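Local coordinates for non-toxic crystal protein (PDB 2D42) that forms parasporal inclusions as a non-toxic crystal protein that closely resembles beta-pore-forming toxins of the aerolysin and epsilon-toxin type, at residues 22-27 and 179-184. Residues are numbered along the deposited sequence; the frame is centred on the assembly and turned at random.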
loop_
_atom_site.group_PDB
_atom_site.type_symbol
_atom_site.label_atom_id
_atom_site.label_comp_id
_atom_site.label_asym_id
_atom_site.label_seq_id
_atom_site.Cartn_x
_atom_site.Cartn_y
_atom_site.Cartn_z
ATOM N N TYR A 22 8.225 12.274 -42.046
ATOM C CA TYR A 22 7.058 13.082 -41.715
ATOM C C TYR A 22 7.453 14.118 -40.687
ATOM O O TYR A 22 8.545 14.072 -40.125
ATOM C CB TYR A 22 5.957 12.255 -41.058
ATOM C CG TYR A 22 5.353 11.136 -41.861
ATOM C CD1 TYR A 22 5.273 11.200 -43.248
ATOM C CD2 TYR A 22 4.771 10.045 -41.215
ATOM C CE1 TYR A 22 4.621 10.205 -43.974
ATOM C CE2 TYR A 22 4.117 9.048 -41.928
ATOM C CZ TYR A 22 4.045 9.136 -43.307
ATOM O OH TYR A 22 3.376 8.164 -44.010
ATOM N N THR A 23 6.545 15.048 -40.428
ATOM C CA THR A 23 6.770 16.044 -39.396
ATOM C C THR A 23 5.843 15.648 -38.248
ATOM O O THR A 23 4.635 15.494 -38.449
ATOM C CB THR A 23 6.408 17.457 -39.857
ATOM O OG1 THR A 23 7.342 17.883 -40.860
ATOM C CG2 THR A 23 6.458 18.421 -38.678
ATOM N N TYR A 24 6.411 15.452 -37.059
ATOM C CA TYR A 24 5.619 15.071 -35.892
ATOM C C TYR A 24 4.737 16.240 -35.521
ATOM O O TYR A 24 5.225 17.343 -35.278
ATOM C CB TYR A 24 6.519 14.717 -34.704
ATOM C CG TYR A 24 5.772 14.521 -33.394
ATOM C CD1 TYR A 24 5.053 13.348 -33.136
ATOM C CD2 TYR A 24 5.790 15.508 -32.412
ATOM C CE1 TYR A 24 4.374 13.166 -31.924
ATOM C CE2 TYR A 24 5.115 15.340 -31.200
ATOM C CZ TYR A 24 4.413 14.169 -30.963
ATOM O OH TYR A 24 3.774 14.011 -29.757
ATOM N N GLY A 25 3.434 16.005 -35.486
ATOM C CA GLY A 25 2.523 17.071 -35.131
ATOM C C GLY A 25 2.197 17.040 -33.649
ATOM O O GLY A 25 2.514 17.974 -32.907
ATOM N N SER A 26 1.562 15.958 -33.216
ATOM C CA SER A 26 1.183 15.812 -31.817
ATOM C C SER A 26 0.762 14.371 -31.551
ATOM O O SER A 26 0.701 13.555 -32.472
ATOM C CB SER A 26 0.024 16.758 -31.501
ATOM O OG SER A 26 -1.108 16.435 -32.294
ATOM N N SER A 27 0.486 14.062 -30.286
ATOM C CA SER A 27 0.051 12.727 -29.893
ATOM C C SER A 27 -0.691 12.821 -28.567
ATOM O O SER A 27 -0.439 13.722 -27.762
ATOM C CB SER A 27 1.248 11.767 -29.768
ATOM O OG SER A 27 2.159 12.181 -28.762
ATOM N N ILE A 179 -1.344 9.479 -32.806
ATOM C CA ILE A 179 -0.246 10.324 -33.240
ATOM C C ILE A 179 -0.580 10.998 -34.566
ATOM O O ILE A 179 -1.010 10.346 -35.520
ATOM C CB ILE A 179 1.048 9.514 -33.415
ATOM C CG1 ILE A 179 1.407 8.813 -32.099
ATOM C CG2 ILE A 179 2.173 10.441 -33.846
ATOM C CD1 ILE A 179 2.611 7.884 -32.200
ATOM N N ARG A 180 -0.380 12.312 -34.612
ATOM C CA ARG A 180 -0.652 13.091 -35.810
ATOM C C ARG A 180 0.634 13.509 -36.508
ATOM O O ARG A 180 1.512 14.115 -35.900
ATOM C CB ARG A 180 -1.456 14.336 -35.446
ATOM C CG ARG A 180 -2.808 14.023 -34.869
ATOM C CD ARG A 180 -3.621 15.279 -34.628
ATOM N NE ARG A 180 -5.038 14.958 -34.685
ATOM C CZ ARG A 180 -5.660 14.561 -35.789
ATOM N NH1 ARG A 180 -4.988 14.450 -36.926
ATOM N NH2 ARG A 180 -6.947 14.250 -35.751
ATOM N N TYR A 181 0.730 13.182 -37.790
ATOM C CA TYR A 181 1.894 13.524 -38.605
ATOM C C TYR A 181 1.407 14.223 -39.863
ATOM O O TYR A 181 0.234 14.125 -40.230
ATOM C CB TYR A 181 2.616 12.274 -39.091
ATOM C CG TYR A 181 2.996 11.260 -38.056
ATOM C CD1 TYR A 181 4.152 11.414 -37.291
ATOM C CD2 TYR A 181 2.253 10.088 -37.906
ATOM C CE1 TYR A 181 4.568 10.419 -36.412
ATOM C CE2 TYR A 181 2.658 9.086 -37.027
ATOM C CZ TYR A 181 3.819 9.259 -36.287
ATOM O OH TYR A 181 4.237 8.263 -35.434
ATOM N N TYR A 182 2.310 14.915 -40.543
ATOM C CA TYR A 182 1.934 15.539 -41.795
ATOM C C TYR A 182 3.107 15.692 -42.736
ATOM O O TYR A 182 4.273 15.746 -42.315
ATOM C CB TYR A 182 1.267 16.899 -41.579
ATOM C CG TYR A 182 2.124 17.938 -40.913
ATOM C CD1 TYR A 182 2.178 18.033 -39.526
ATOM C CD2 TYR A 182 2.858 18.852 -41.669
ATOM C CE1 TYR A 182 2.935 19.016 -38.905
ATOM C CE2 TYR A 182 3.625 19.845 -41.054
ATOM C CZ TYR A 182 3.655 19.918 -39.670
ATOM O OH TYR A 182 4.392 20.896 -39.045
ATOM N N ARG A 183 2.778 15.712 -44.022
ATOM C CA ARG A 183 3.748 15.895 -45.083
ATOM C C ARG A 183 3.436 17.245 -45.696
ATOM O O ARG A 183 2.324 17.474 -46.174
ATOM C CB ARG A 183 3.598 14.838 -46.170
ATOM C CG ARG A 183 4.322 13.539 -45.933
ATOM C CD ARG A 183 4.124 12.660 -47.154
ATOM N NE ARG A 183 4.705 13.252 -48.360
ATOM C CZ ARG A 183 4.139 13.207 -49.562
ATOM N NH1 ARG A 183 2.968 12.603 -49.722
ATOM N NH2 ARG A 183 4.745 13.749 -50.609
ATOM N N THR A 184 4.414 18.137 -45.662
ATOM C CA THR A 184 4.267 19.461 -46.229
ATOM C C THR A 184 4.289 19.317 -47.747
ATOM O O THR A 184 5.127 18.597 -48.290
ATOM C CB THR A 184 5.425 20.356 -45.779
ATOM O OG1 THR A 184 5.348 20.535 -44.360
ATOM C CG2 THR A 184 5.366 21.709 -46.470
#
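Strand 23-27 pairs antiparallel with 179-184 and is broken by a classic beta bulge, in which G25 and S26 together lie opposite R180. R180 O accepts both N-H groups of the bulge, from G25 N at 2.7 Å and from S26 N at 3.3 Å. R180 N returns a nearly straight bond to S26 O (2.7 Å, 175° at the hydrogen). Before the bulge, T23 and Y182 form a hydrogen-bonded pair, joined N to O in both directions. The bulge shifts the register by one residue.

T23, S26, R180 and Y182 share one face of the sheet. Here the Y182 ring lies over T23, with T23 CB 3.8 Å from the ring centroid in a CH-pi contact. Y182 CG sits between the backbone N and the carbonyl carbon (chi1 62°), which turns the ring across to the neighbouring strand, over T23. S26 OG rests beside the R180 aliphatic chain, 3.6 Å from CD. The guanidinium of R180 continues past it to a salt bridge with E192.

The other face carries Y24, S27, I179 and Y181, and helix 5-19 packs against it. Y24 CE1 meets I179 CG2 at 4.0 Å. Y22, at the loop end, sets CD2 against Y181 CB and CD1 against R183 CG; its ring and that of Y181 are inclined at 43°. Q195 of strand 189-198, the next strand beyond 179-184, bonds Y181 OH. The contact lies near one end of the elongated molecule. The Y24 ring is held at its tip, where OH and S27 OG share a 2.6 Å hydrogen bond.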